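Local coordinates for hemoglobin-like protein (Methylacidiphilum infernorum, PDB 4NK1), which binds heme b as a group II truncated hemoglobin and, judging from its family, probably binds or carries oxygen, at residues Val43-Lys48 against Ile162-Ile167; Lys76-Tyr81 against Arg134-Ala139; Arg64-Val69 against Lys146-Pro151. All blocks are in the same frame, centred on the assembly; numbering follows the deposited sequence.

Interaction 1: residues Val43-Lys48 against Ile162-Ile167. With HEM (protoporphyrin IX containing Fe), chain E.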
loop_
_atom_site.group_PDB
_atom_site.type_symbol
_atom_site.label_atom_id
_atom_site.label_comp_id
_atom_site.label_asym_id
_atom_site.label_seq_id
_atom_site.Cartn_x
_atom_site.Cartn_y
_atom_site.Cartn_z
ATOM N N VAL B 43 -3.364 9.849 6.250
ATOM C CA VAL B 43 -2.732 9.902 7.566
ATOM C C VAL B 43 -3.123 8.680 8.403
ATOM O O VAL B 43 -4.291 8.305 8.455
ATOM C CB VAL B 43 -3.154 11.169 8.328
ATOM C CG1 VAL B 43 -2.344 11.325 9.614
ATOM C CG2 VAL B 43 -2.991 12.396 7.445
ATOM N N PHE B 44 -2.143 8.042 9.029
ATOM C CA PHE B 44 -2.433 7.043 10.048
ATOM C C PHE B 44 -2.780 7.809 11.323
ATOM O O PHE B 44 -1.914 8.462 11.901
ATOM C CB PHE B 44 -1.219 6.139 10.266
ATOM C CG PHE B 44 -0.833 5.353 9.043
ATOM C CD1 PHE B 44 -1.336 4.077 8.836
ATOM C CD2 PHE B 44 0.005 5.903 8.078
ATOM C CE1 PHE B 44 -0.990 3.346 7.705
ATOM C CE2 PHE B 44 0.349 5.179 6.942
ATOM C CZ PHE B 44 -0.154 3.892 6.759
ATOM N N PRO B 45 -4.057 7.754 11.742
ATOM C CA PRO B 45 -4.593 8.549 12.858
ATOM C C PRO B 45 -3.910 8.196 14.167
ATOM O O PRO B 45 -3.325 7.107 14.278
ATOM C CB PRO B 45 -6.063 8.106 12.938
ATOM C CG PRO B 45 -6.372 7.506 11.619
ATOM C CD PRO B 45 -5.086 6.884 11.144
ATOM N N GLU B 46 -3.963 9.095 15.151
ATOM C CA GLU B 46 -3.402 8.752 16.451
ATOM C C GLU B 46 -4.189 7.586 17.039
ATOM O O GLU B 46 -5.405 7.491 16.856
ATOM C CB GLU B 46 -3.391 9.946 17.409
ATOM C CG GLU B 46 -4.755 10.461 17.828
ATOM C CD GLU B 46 -4.672 11.391 19.046
ATOM O OE1 GLU B 46 -5.698 11.557 19.746
ATOM O OE2 GLU B 46 -3.582 11.960 19.300
ATOM N N VAL B 47 -3.491 6.664 17.687
ATOM C CA VAL B 47 -4.184 5.581 18.352
ATOM C C VAL B 47 -3.996 5.638 19.870
ATOM O O VAL B 47 -2.868 5.752 20.371
ATOM C CB VAL B 47 -3.872 4.184 17.734
ATOM C CG1 VAL B 47 -2.969 4.296 16.509
ATOM C CG2 VAL B 47 -3.311 3.225 18.759
ATOM N N LYS B 48 -5.121 5.624 20.586
ATOM C CA LYS B 48 -5.106 5.514 22.042
ATOM C C LYS B 48 -5.162 4.056 22.438
ATOM O O LYS B 48 -6.171 3.376 22.206
ATOM C CB LYS B 48 -6.318 6.211 22.659
ATOM C CG LYS B 48 -6.426 7.698 22.407
ATOM C CD LYS B 48 -7.161 8.332 23.584
ATOM C CE LYS B 48 -7.745 9.697 23.247
ATOM N NZ LYS B 48 -8.404 10.309 24.444
ATOM N N ILE B 162 -8.741 -0.595 18.584
ATOM C CA ILE B 162 -8.587 -1.428 17.389
ATOM C C ILE B 162 -8.989 -0.714 16.092
ATOM O O ILE B 162 -8.394 -0.962 15.044
ATOM C CB ILE B 162 -9.286 -2.808 17.490
ATOM C CG1 ILE B 162 -10.804 -2.654 17.607
ATOM C CG2 ILE B 162 -8.690 -3.629 18.632
ATOM C CD1 ILE B 162 -11.549 -3.990 17.636
ATOM N N GLU B 163 -9.978 0.171 16.162
ATOM C CA GLU B 163 -10.471 0.860 14.966
ATOM C C GLU B 163 -9.358 1.662 14.335
ATOM O O GLU B 163 -9.168 1.622 13.119
ATOM C CB GLU B 163 -11.622 1.797 15.330
ATOM C CG GLU B 163 -12.322 2.445 14.150
ATOM C CD GLU B 163 -11.638 3.723 13.675
ATOM O OE1 GLU B 163 -10.879 4.334 14.462
ATOM O OE2 GLU B 163 -11.870 4.124 12.513
ATOM N N SER B 164 -8.625 2.392 15.175
ATOM C CA SER B 164 -7.563 3.269 14.708
ATOM C C SER B 164 -6.270 2.492 14.448
ATOM O O SER B 164 -5.618 2.691 13.427
ATOM C CB SER B 164 -7.324 4.385 15.730
ATOM O OG SER B 164 -6.260 5.226 15.316
ATOM N N PHE B 165 -5.914 1.593 15.362
ATOM C CA PHE B 165 -4.696 0.800 15.204
ATOM C C PHE B 165 -4.702 -0.055 13.930
ATOM O O PHE B 165 -3.671 -0.198 13.277
ATOM C CB PHE B 165 -4.490 -0.103 16.422
ATOM C CG PHE B 165 -3.088 -0.604 16.573
ATOM C CD1 PHE B 165 -2.021 0.099 16.028
ATOM C CD2 PHE B 165 -2.829 -1.782 17.256
ATOM C CE1 PHE B 165 -0.712 -0.362 16.167
ATOM C CE2 PHE B 165 -1.527 -2.254 17.394
ATOM C CZ PHE B 165 -0.464 -1.537 16.848
ATOM N N SER B 166 -5.855 -0.631 13.593
ATOM C CA SER B 166 -5.971 -1.499 12.423
ATOM C C SER B 166 -5.646 -0.799 11.106
ATOM O O SER B 166 -5.309 -1.458 10.131
ATOM C CB SER B 166 -7.360 -2.110 12.342
ATOM O OG SER B 166 -8.357 -1.107 12.259
ATOM N N ILE B 167 -5.760 0.523 11.075
ATOM C CA ILE B 167 -5.473 1.293 9.864
ATOM C C ILE B 167 -3.999 1.146 9.512
ATOM O O ILE B 167 -3.609 1.197 8.344
ATOM C CB ILE B 167 -5.820 2.787 10.062
ATOM C CG1 ILE B 167 -7.334 2.966 10.193
ATOM C CG2 ILE B 167 -5.298 3.644 8.911
ATOM C CD1 ILE B 167 -7.742 4.239 10.915
HETATM C CHA HEM E . -1.175 -12.020 13.190
HETATM C CHB HEM E . -4.550 -10.727 9.937
HETATM C CHC HEM E . -5.027 -6.453 12.180
HETATM C CHD HEM E . -2.774 -8.367 16.048
HETATM C C1A HEM E . -1.967 -12.048 12.054
HETATM C C2A HEM E . -1.971 -13.025 10.961
HETATM C C3A HEM E . -2.911 -12.646 10.080
HETATM C C4A HEM E . -3.541 -11.429 10.564
HETATM C CMA HEM E . -3.258 -13.380 8.760
HETATM C CAA HEM E . -1.098 -14.294 10.742
HETATM C CBA HEM E . 0.243 -14.323 11.477
HETATM C CGA HEM E . 1.402 -14.034 10.550
HETATM O O1A HEM E . 1.352 -13.002 9.831
HETATM O O2A HEM E . 2.393 -14.819 10.544
HETATM C C1B HEM E . -4.931 -9.428 10.194
HETATM C C2B HEM E . -5.778 -8.582 9.368
HETATM C C3B HEM E . -5.898 -7.401 9.982
HETATM C C4B HEM E . -5.158 -7.456 11.237
HETATM C CMB HEM E . -6.419 -8.924 8.000
HETATM C CAB HEM E . -6.718 -6.210 9.420
HETATM C CBB HEM E . -6.449 -4.941 9.776
HETATM C C1C HEM E . -4.505 -6.603 13.447
HETATM C C2C HEM E . -4.557 -5.641 14.534
HETATM C C3C HEM E . -3.958 -6.178 15.595
HETATM C C4C HEM E . -3.469 -7.497 15.235
HETATM C CMC HEM E . -5.217 -4.247 14.544
HETATM C CAC HEM E . -3.822 -5.443 16.942
HETATM C CBC HEM E . -4.059 -6.109 18.075
HETATM C C1D HEM E . -2.068 -9.485 15.653
HETATM C C2D HEM E . -1.132 -10.234 16.463
HETATM C C3D HEM E . -0.635 -11.376 15.572
HETATM C C4D HEM E . -1.318 -11.211 14.305
HETATM C CMD HEM E . -0.705 -9.971 17.924
HETATM C CAD HEM E . 0.393 -12.456 15.980
HETATM C CBD HEM E . 1.782 -11.825 15.935
HETATM C CGD HEM E . 2.837 -12.783 16.441
HETATM O O1D HEM E . 2.837 -13.979 16.050
HETATM O O2D HEM E . 3.704 -12.337 17.235
HETATM N NA HEM E . -2.938 -11.103 11.763
HETATM N NB HEM E . -4.576 -8.706 11.320
HETATM N NC HEM E . -3.825 -7.718 13.914
HETATM N ND HEM E . -2.138 -10.098 14.406
HETATM FE FE HEM E . -3.336 -9.429 12.892
HETATM O O HOH W 1 -3.573 4.717 13.036
#
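Ile167 sets its CD1 methyl against the CG-CD side of the Pro45 ring, with CD1 3.6 Å from Pro45 CG, the two side chains crossing at roughly a right angle. With CG1 anti to its carbonyl carbon (chi1 -68°), the second branch of Ile167, CG2, touches both Pro45 CD and Phe44 CD1. The phenyl group of Phe44 runs past this branch in the opposing direction and turns its edge to the backbone, CE1 standing 3.4 Å from Ile167 O. CB and CG1 of beta-branched Val47 pack on Ser164 OG, and Val47 CG2 lies 4.2 Å from Phe165 CB. Amid this apolar packing sits one small polar group: Ser164 OG donates to Glu46 O at 2.9 Å, approaching from above the carbonyl plane at a C=O...donor angle of 116°. Were Ser164 an alanine, Glu46 O would probably lose this donor and a small gap open beside Val47 CB. A water donates to both Pro45 O and Ser164 O, tying backbone to backbone. Val47 and Lys48 also pair with an antiparallel strand of the second subunit. Apolar packing thus carries the contact, one hydroxyl and a shared water supply its polar links, and Phe165 and Ser166 touch the heme.

Interaction 2: residues Lys76-Tyr81 against Arg134-Ala139. With HEM (protoporphyrin IX containing Fe), chain E; PO4 (phosphate ion), chain F.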
loop_
_atom_site.group_PDB
_atom_site.type_symbol
_atom_site.label_atom_id
_atom_site.label_comp_id
_atom_site.label_asym_id
_atom_site.label_seq_id
_atom_site.Cartn_x
_atom_site.Cartn_y
_atom_site.Cartn_z
ATOM N N LYS B 76 -15.241 -17.476 9.534
ATOM C CA LYS B 76 -16.567 -17.457 8.913
ATOM C C LYS B 76 -16.698 -16.271 7.974
ATOM O O LYS B 76 -17.784 -16.012 7.437
ATOM C CB LYS B 76 -17.676 -17.301 9.960
ATOM C CG LYS B 76 -17.839 -18.420 10.961
ATOM C CD LYS B 76 -19.199 -18.284 11.660
ATOM C CE LYS B 76 -19.159 -18.877 13.054
ATOM N NZ LYS B 76 -18.529 -20.225 13.061
ATOM N N SER B 77 -15.617 -15.519 7.814
ATOM C CA SER B 77 -15.692 -14.285 7.051
ATOM C C SER B 77 -15.055 -14.471 5.684
ATOM O O SER B 77 -14.366 -15.465 5.436
ATOM C CB SER B 77 -14.955 -13.174 7.794
ATOM O OG SER B 77 -13.555 -13.321 7.608
ATOM N N LYS B 78 -15.246 -13.483 4.819
ATOM C CA LYS B 78 -14.653 -13.495 3.487
ATOM C C LYS B 78 -13.111 -13.497 3.470
ATOM O O LYS B 78 -12.511 -13.767 2.432
ATOM C CB LYS B 78 -15.209 -12.329 2.654
ATOM C CG LYS B 78 -16.746 -12.370 2.521
ATOM C CD LYS B 78 -17.276 -11.452 1.424
ATOM C CE LYS B 78 -17.122 -9.981 1.771
ATOM N NZ LYS B 78 -18.081 -9.521 2.823
ATOM N N ILE B 79 -12.468 -13.216 4.602
ATOM C CA ILE B 79 -11.006 -13.258 4.652
ATOM C C ILE B 79 -10.458 -14.459 5.420
ATOM O O ILE B 79 -9.297 -14.474 5.832
ATOM C CB ILE B 79 -10.372 -11.941 5.192
ATOM C CG1 ILE B 79 -10.815 -11.653 6.637
ATOM C CG2 ILE B 79 -10.673 -10.777 4.257
ATOM C CD1 ILE B 79 -10.181 -10.370 7.240
ATOM N N HIS B 80 -11.290 -15.481 5.593
ATOM C CA HIS B 80 -10.860 -16.719 6.246
ATOM C C HIS B 80 -9.608 -17.322 5.610
ATOM O O HIS B 80 -8.813 -17.967 6.296
ATOM C CB HIS B 80 -11.977 -17.749 6.191
ATOM C CG HIS B 80 -12.168 -18.337 4.830
ATOM N ND1 HIS B 80 -12.914 -17.720 3.845
ATOM C CD2 HIS B 80 -11.680 -19.473 4.279
ATOM C CE1 HIS B 80 -12.882 -18.460 2.749
ATOM N NE2 HIS B 80 -12.144 -19.530 2.987
ATOM N N TYR B 81 -9.430 -17.120 4.304
ATOM C CA TYR B 81 -8.304 -17.735 3.595
ATOM C C TYR B 81 -6.930 -17.233 4.042
ATOM O O TYR B 81 -5.935 -17.937 3.856
ATOM C CB TYR B 81 -8.454 -17.590 2.073
ATOM C CG TYR B 81 -8.477 -16.160 1.602
ATOM C CD1 TYR B 81 -9.669 -15.474 1.481
ATOM C CD2 TYR B 81 -7.310 -15.502 1.254
ATOM C CE1 TYR B 81 -9.694 -14.172 1.049
ATOM C CE2 TYR B 81 -7.333 -14.202 0.815
ATOM C CZ TYR B 81 -8.521 -13.540 0.728
ATOM O OH TYR B 81 -8.542 -12.235 0.292
ATOM N N ARG B 134 -9.341 -4.893 6.326
ATOM C CA ARG B 134 -9.453 -4.212 7.609
ATOM C C ARG B 134 -10.921 -4.108 8.043
ATOM O O ARG B 134 -11.241 -4.319 9.214
ATOM C CB ARG B 134 -8.806 -2.809 7.559
ATOM C CG ARG B 134 -9.406 -1.855 8.607
ATOM C CD ARG B 134 -8.529 -0.675 8.925
ATOM N NE ARG B 134 -9.198 0.184 9.901
ATOM C CZ ARG B 134 -10.129 1.082 9.584
ATOM N NH1 ARG B 134 -10.491 1.247 8.318
ATOM N NH2 ARG B 134 -10.694 1.817 10.530
ATOM N N GLU B 135 -11.816 -3.788 7.108
ATOM C CA GLU B 135 -13.222 -3.581 7.456
ATOM C C GLU B 135 -13.868 -4.882 7.928
ATOM O O GLU B 135 -14.681 -4.889 8.857
ATOM C CB GLU B 135 -13.998 -2.998 6.264
ATOM C CG GLU B 135 -13.698 -1.532 5.998
ATOM C CD GLU B 135 -14.441 -0.985 4.792
ATOM O OE1 GLU B 135 -14.308 0.225 4.510
ATOM O OE2 GLU B 135 -15.152 -1.768 4.122
ATOM N N ILE B 136 -13.498 -5.983 7.286
ATOM C CA ILE B 136 -14.032 -7.282 7.660
ATOM C C ILE B 136 -13.492 -7.743 9.015
ATOM O O ILE B 136 -14.223 -8.326 9.836
ATOM C CB ILE B 136 -13.767 -8.324 6.558
ATOM C CG1 ILE B 136 -14.497 -7.912 5.272
ATOM C CG2 ILE B 136 -14.259 -9.703 6.981
ATOM C CD1 ILE B 136 -14.149 -8.774 4.080
ATOM N N TRP B 137 -12.213 -7.478 9.250
ATOM C CA TRP B 137 -11.560 -7.793 10.517
ATOM C C TRP B 137 -12.275 -7.062 11.659
ATOM O O TRP B 137 -12.579 -7.649 12.700
ATOM C CB TRP B 137 -10.103 -7.328 10.426
ATOM C CG TRP B 137 -9.200 -7.787 11.535
ATOM C CD1 TRP B 137 -8.468 -8.938 11.572
ATOM C CD2 TRP B 137 -8.899 -7.078 12.748
ATOM N NE1 TRP B 137 -7.732 -8.992 12.739
ATOM C CE2 TRP B 137 -7.977 -7.862 13.473
ATOM C CE3 TRP B 137 -9.315 -5.853 13.282
ATOM C CZ2 TRP B 137 -7.472 -7.465 14.723
ATOM C CZ3 TRP B 137 -8.812 -5.453 14.516
ATOM C CH2 TRP B 137 -7.895 -6.260 15.225
ATOM N N LEU B 138 -12.545 -5.778 11.436
ATOM C CA LEU B 138 -13.274 -4.954 12.382
ATOM C C LEU B 138 -14.667 -5.529 12.624
ATOM O O LEU B 138 -15.104 -5.668 13.770
ATOM C CB LEU B 138 -13.374 -3.524 11.842
ATOM C CG LEU B 138 -12.766 -2.370 12.647
ATOM C CD1 LEU B 138 -11.636 -2.811 13.586
ATOM C CD2 LEU B 138 -12.287 -1.257 11.703
ATOM N N ALA B 139 -15.368 -5.866 11.545
ATOM C CA ALA B 139 -16.709 -6.434 11.667
ATOM C C ALA B 139 -16.685 -7.687 12.557
ATOM O O ALA B 139 -17.569 -7.886 13.401
ATOM C CB ALA B 139 -17.273 -6.753 10.287
HETATM C CHA HEM E . -1.175 -12.020 13.190
HETATM C CHB HEM E . -4.550 -10.727 9.937
HETATM C CHC HEM E . -5.027 -6.453 12.180
HETATM C CHD HEM E . -2.774 -8.367 16.048
HETATM C C1A HEM E . -1.967 -12.048 12.054
HETATM C C2A HEM E . -1.971 -13.025 10.961
HETATM C C3A HEM E . -2.911 -12.646 10.080
HETATM C C4A HEM E . -3.541 -11.429 10.564
HETATM C CMA HEM E . -3.258 -13.380 8.760
HETATM C CAA HEM E . -1.098 -14.294 10.742
HETATM C CBA HEM E . 0.243 -14.323 11.477
HETATM C CGA HEM E . 1.402 -14.034 10.550
HETATM O O1A HEM E . 1.352 -13.002 9.831
HETATM O O2A HEM E . 2.393 -14.819 10.544
HETATM C C1B HEM E . -4.931 -9.428 10.194
HETATM C C2B HEM E . -5.778 -8.582 9.368
HETATM C C3B HEM E . -5.898 -7.401 9.982
HETATM C C4B HEM E . -5.158 -7.456 11.237
HETATM C CMB HEM E . -6.419 -8.924 8.000
HETATM C CAB HEM E . -6.718 -6.210 9.420
HETATM C CBB HEM E . -6.449 -4.941 9.776
HETATM C C1C HEM E . -4.505 -6.603 13.447
HETATM C C2C HEM E . -4.557 -5.641 14.534
HETATM C C3C HEM E . -3.958 -6.178 15.595
HETATM C C4C HEM E . -3.469 -7.497 15.235
HETATM C CMC HEM E . -5.217 -4.247 14.544
HETATM C CAC HEM E . -3.822 -5.443 16.942
HETATM C CBC HEM E . -4.059 -6.109 18.075
HETATM C C1D HEM E . -2.068 -9.485 15.653
HETATM C C2D HEM E . -1.132 -10.234 16.463
HETATM C C3D HEM E . -0.635 -11.376 15.572
HETATM C C4D HEM E . -1.318 -11.211 14.305
HETATM C CMD HEM E . -0.705 -9.971 17.924
HETATM C CAD HEM E . 0.393 -12.456 15.980
HETATM C CBD HEM E . 1.782 -11.825 15.935
HETATM C CGD HEM E . 2.837 -12.783 16.441
HETATM O O1D HEM E . 2.837 -13.979 16.050
HETATM O O2D HEM E . 3.704 -12.337 17.235
HETATM N NA HEM E . -2.938 -11.103 11.763
HETATM N NB HEM E . -4.576 -8.706 11.320
HETATM N NC HEM E . -3.825 -7.718 13.914
HETATM N ND HEM E . -2.138 -10.098 14.406
HETATM FE FE HEM E . -3.336 -9.429 12.892
HETATM P P PO4 F . -5.529 -11.241 14.624
HETATM O O1 PO4 F . -5.566 -12.581 13.974
HETATM O O2 PO4 F . -5.105 -10.211 13.624
HETATM O O3 PO4 F . -6.877 -10.920 15.185
HETATM O O4 PO4 F . -4.549 -11.299 15.746
#
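Ile136 presents its two branches to different residues of the turn at Ser77-His80. Its CG1 is anti to the carbonyl carbon (chi1 -63°), which sends CD1 toward Lys78 and leaves CG2 facing Ser77, where Ile136 CG2 meets Ser77 CB at 3.6 Å. The chain of exposed Lys78, bent at chi3 and chi4, crosses Ile136 at about a right angle and folds its carbons along the isoleucine, Lys78 CB and CE each 4.0 Å from Ile136 CD1. Ile79 slides past Ile136 in the opposite direction, and its CD1 reaches on to the backbone N of Trp137 and the heme methyl CMB.

The turn is shaped from within. Ser77 OG accepts from Ile79 N in an ST turn and is also bonded to Leu74 O, while Ser77 O takes both His80 N and His80 ND1, lying near the plane of the imidazole.

Trp137, its CG anti to the backbone N (chi1 -169°), lays one indole face over the heme, CZ2 3.3 Å from HEM C1C. At the indole edge NE1 donates to PO4 O2 at 3.0 Å, the oxygen that ligates the iron, and more weakly to O3; Ser97 also binds this phosphate, probably from the crystallisation liquor. Apolar branches therefore seat the turn against helix 131-147, while the indole points NE1 at the iron-bound phosphate, consistent with a role in contacting ligands on the side of the heme away from His124.

Interaction 3: residues Arg64-Val69 against Lys146-Pro151; sequences RKLVEV and KDVHFP
Val148 CG2 meets Leu66 CD1 at 3.9 Å, the side chains crossing at nearly a right angle, while the other methyl, CG1, anti to the carbonyl carbon (chi1 -63°), lies 3.9 Å from Val69 CG1. A compact branched residue suits this spot, since it can touch residues a turn apart, Leu66 and Val69, with Lys65 beside them. Lys65 passes Val148 in the opposite direction with its chain extended; Lys65 CD comes within 4.1 Å of Val148 CG1, and the exposed lysine contributes carbons here rather than charge.

The aromatic contact is made by Phe150, whose CE1 lies 4.0 Å from the other methyl of Leu66, CD2, in an oblique approach. The fork of the leucine therefore spans both Val148 and Phe150. The same ring also meets Phe158 of helix 155-165.

In the backbone, helix 131-147 ends in a Schellman motif, His149 taking positive phi (54°), with His149 N bonded to Lys146 O; beyond it the chain turns, and the ring of Phe150 comes back to Leu66. No hydrogen bond or salt bridge joins the two segments, so their hold on each other rests on van der Waals packing and the burial of Leu66, Val148 and Phe150.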
loop_
_atom_site.group_PDB
_atom_site.type_symbol
_atom_site.label_atom_id
_atom_site.label_comp_id
_atom_site.label_asym_id
_atom_site.label_seq_id
_atom_site.Cartn_x
_atom_site.Cartn_y
_atom_site.Cartn_z
ATOM N N ARG B 64 -9.366 -13.189 26.722
ATOM C CA ARG B 64 -8.954 -14.372 25.965
ATOM C C ARG B 64 -10.115 -15.004 25.202
ATOM O O ARG B 64 -9.935 -15.479 24.088
ATOM C CB ARG B 64 -8.283 -15.407 26.878
ATOM C CG ARG B 64 -6.958 -14.919 27.448
ATOM C CD ARG B 64 -6.119 -16.015 28.088
ATOM N NE ARG B 64 -4.850 -15.451 28.554
ATOM C CZ ARG B 64 -3.790 -15.263 27.773
ATOM N NH1 ARG B 64 -3.845 -15.603 26.489
ATOM N NH2 ARG B 64 -2.678 -14.726 28.264
ATOM N N LYS B 65 -11.306 -14.999 25.789
ATOM C CA LYS B 65 -12.477 -15.548 25.113
ATOM C C LYS B 65 -12.888 -14.639 23.956
ATOM O O LYS B 65 -13.356 -15.102 22.910
ATOM C CB LYS B 65 -13.638 -15.713 26.097
ATOM C CG LYS B 65 -14.812 -16.479 25.531
ATOM C CD LYS B 65 -16.031 -16.409 26.454
ATOM C CE LYS B 65 -17.139 -17.369 25.993
ATOM N NZ LYS B 65 -18.430 -17.175 26.732
ATOM N N LEU B 66 -12.718 -13.338 24.152
ATOM C CA LEU B 66 -12.992 -12.369 23.107
ATOM C C LEU B 66 -12.179 -12.686 21.851
ATOM O O LEU B 66 -12.717 -12.742 20.738
ATOM C CB LEU B 66 -12.628 -10.979 23.607
ATOM C CG LEU B 66 -12.686 -9.894 22.540
ATOM C CD1 LEU B 66 -14.124 -9.754 22.016
ATOM C CD2 LEU B 66 -12.143 -8.581 23.100
ATOM N N VAL B 67 -10.889 -12.913 22.044
ATOM C CA VAL B 67 -9.980 -13.133 20.931
ATOM C C VAL B 67 -10.278 -14.456 20.245
ATOM O O VAL B 67 -10.154 -14.566 19.019
ATOM C CB VAL B 67 -8.527 -13.034 21.400
ATOM C CG1 VAL B 67 -7.561 -13.356 20.264
ATOM C CG2 VAL B 67 -8.272 -11.626 21.927
ATOM N N GLU B 68 -10.720 -15.436 21.037
ATOM C CA GLU B 68 -11.138 -16.726 20.512
ATOM C C GLU B 68 -12.319 -16.593 19.560
ATOM O O GLU B 68 -12.249 -17.084 18.428
ATOM C CB GLU B 68 -11.490 -17.711 21.643
ATOM C CG GLU B 68 -10.287 -18.248 22.410
ATOM C CD GLU B 68 -10.660 -19.329 23.422
ATOM O OE1 GLU B 68 -9.900 -19.508 24.407
ATOM O OE2 GLU B 68 -11.701 -20.007 23.227
ATOM N N VAL B 69 -13.413 -15.965 19.995
ATOM C CA VAL B 69 -14.549 -15.871 19.079
ATOM C C VAL B 69 -14.307 -14.858 17.936
ATOM O O VAL B 69 -14.943 -14.942 16.888
ATOM C CB VAL B 69 -15.954 -15.744 19.782
ATOM C CG1 VAL B 69 -15.915 -16.240 21.237
ATOM C CG2 VAL B 69 -16.514 -14.353 19.700
ATOM N N LYS B 146 -19.929 -8.268 21.068
ATOM C CA LYS B 146 -21.318 -8.433 21.489
ATOM C C LYS B 146 -21.599 -9.854 21.968
ATOM O O LYS B 146 -22.271 -10.056 22.981
ATOM C CB LYS B 146 -22.278 -8.061 20.364
ATOM C CG LYS B 146 -23.739 -8.090 20.790
ATOM C CD LYS B 146 -24.645 -7.721 19.632
ATOM C CE LYS B 146 -26.101 -7.705 20.059
ATOM N NZ LYS B 146 -26.982 -7.485 18.874
ATOM N N ASP B 147 -21.057 -10.838 21.261
ATOM C CA ASP B 147 -21.328 -12.232 21.591
ATOM C C ASP B 147 -20.685 -12.713 22.895
ATOM O O ASP B 147 -21.164 -13.671 23.511
ATOM C CB ASP B 147 -20.963 -13.141 20.413
ATOM C CG ASP B 147 -21.851 -12.897 19.198
ATOM O OD1 ASP B 147 -23.022 -12.489 19.379
ATOM O OD2 ASP B 147 -21.371 -13.105 18.060
ATOM N N VAL B 148 -19.610 -12.068 23.335
ATOM C CA VAL B 148 -19.069 -12.428 24.640
ATOM C C VAL B 148 -19.580 -11.492 25.733
ATOM O O VAL B 148 -19.157 -11.596 26.882
ATOM C CB VAL B 148 -17.533 -12.451 24.675
ATOM C CG1 VAL B 148 -17.009 -13.514 23.744
ATOM C CG2 VAL B 148 -16.957 -11.049 24.338
ATOM N N HIS B 149 -20.473 -10.577 25.366
ATOM C CA HIS B 149 -21.019 -9.608 26.314
ATOM C C HIS B 149 -19.888 -8.851 27.017
ATOM O O HIS B 149 -19.767 -8.887 28.239
ATOM C CB HIS B 149 -21.959 -10.302 27.318
ATOM C CG HIS B 149 -22.924 -11.248 26.671
ATOM N ND1 HIS B 149 -23.937 -10.825 25.835
ATOM C CD2 HIS B 149 -23.020 -12.599 26.722
ATOM C CE1 HIS B 149 -24.613 -11.873 25.399
ATOM N NE2 HIS B 149 -24.079 -12.961 25.925
ATOM N N PHE B 150 -19.048 -8.195 26.221
ATOM C CA PHE B 150 -17.997 -7.331 26.734
ATOM C C PHE B 150 -18.670 -6.175 27.472
ATOM O O PHE B 150 -19.604 -5.563 26.942
ATOM C CB PHE B 150 -17.187 -6.779 25.563
ATOM C CG PHE B 150 -15.799 -6.334 25.930
ATOM C CD1 PHE B 150 -14.777 -7.267 26.088
ATOM C CD2 PHE B 150 -15.504 -4.981 26.089
ATOM C CE1 PHE B 150 -13.478 -6.861 26.415
ATOM C CE2 PHE B 150 -14.207 -4.566 26.412
ATOM C CZ PHE B 150 -13.193 -5.514 26.571
ATOM N N PRO B 151 -18.197 -5.866 28.693
ATOM C CA PRO B 151 -18.871 -4.870 29.535
ATOM C C PRO B 151 -19.019 -3.566 28.770
ATOM O O PRO B 151 -18.025 -3.107 28.202
ATOM C CB PRO B 151 -17.888 -4.673 30.694
ATOM C CG PRO B 151 -17.112 -5.964 30.756
ATOM C CD PRO B 151 -16.952 -6.365 29.310
#

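How the interactions relate
Interactions 2 and 3 are buried contacts that share helix 131-147: the first uses its N-terminal half, beside the heme, and the second its C-terminal end, about 16 Å away between centres. Interaction 1 is only partly buried and borders the second subunit. It nevertheless touches interaction 2 through Arg134, which probably bonds to Ser166 OG and forms a salt bridge with Glu163, joining the successive helices 131-147 and 155-165; both contacts also reach the heme. Interaction 3 lies across the chain's centre from interaction 1. Chemistry follows place: a hydroxyl and a water supplement apolar packing at the subunit border, a ligand-binding indole adjoins it at the heme, and hydrocarbon alone serves where helix 60-74 is met.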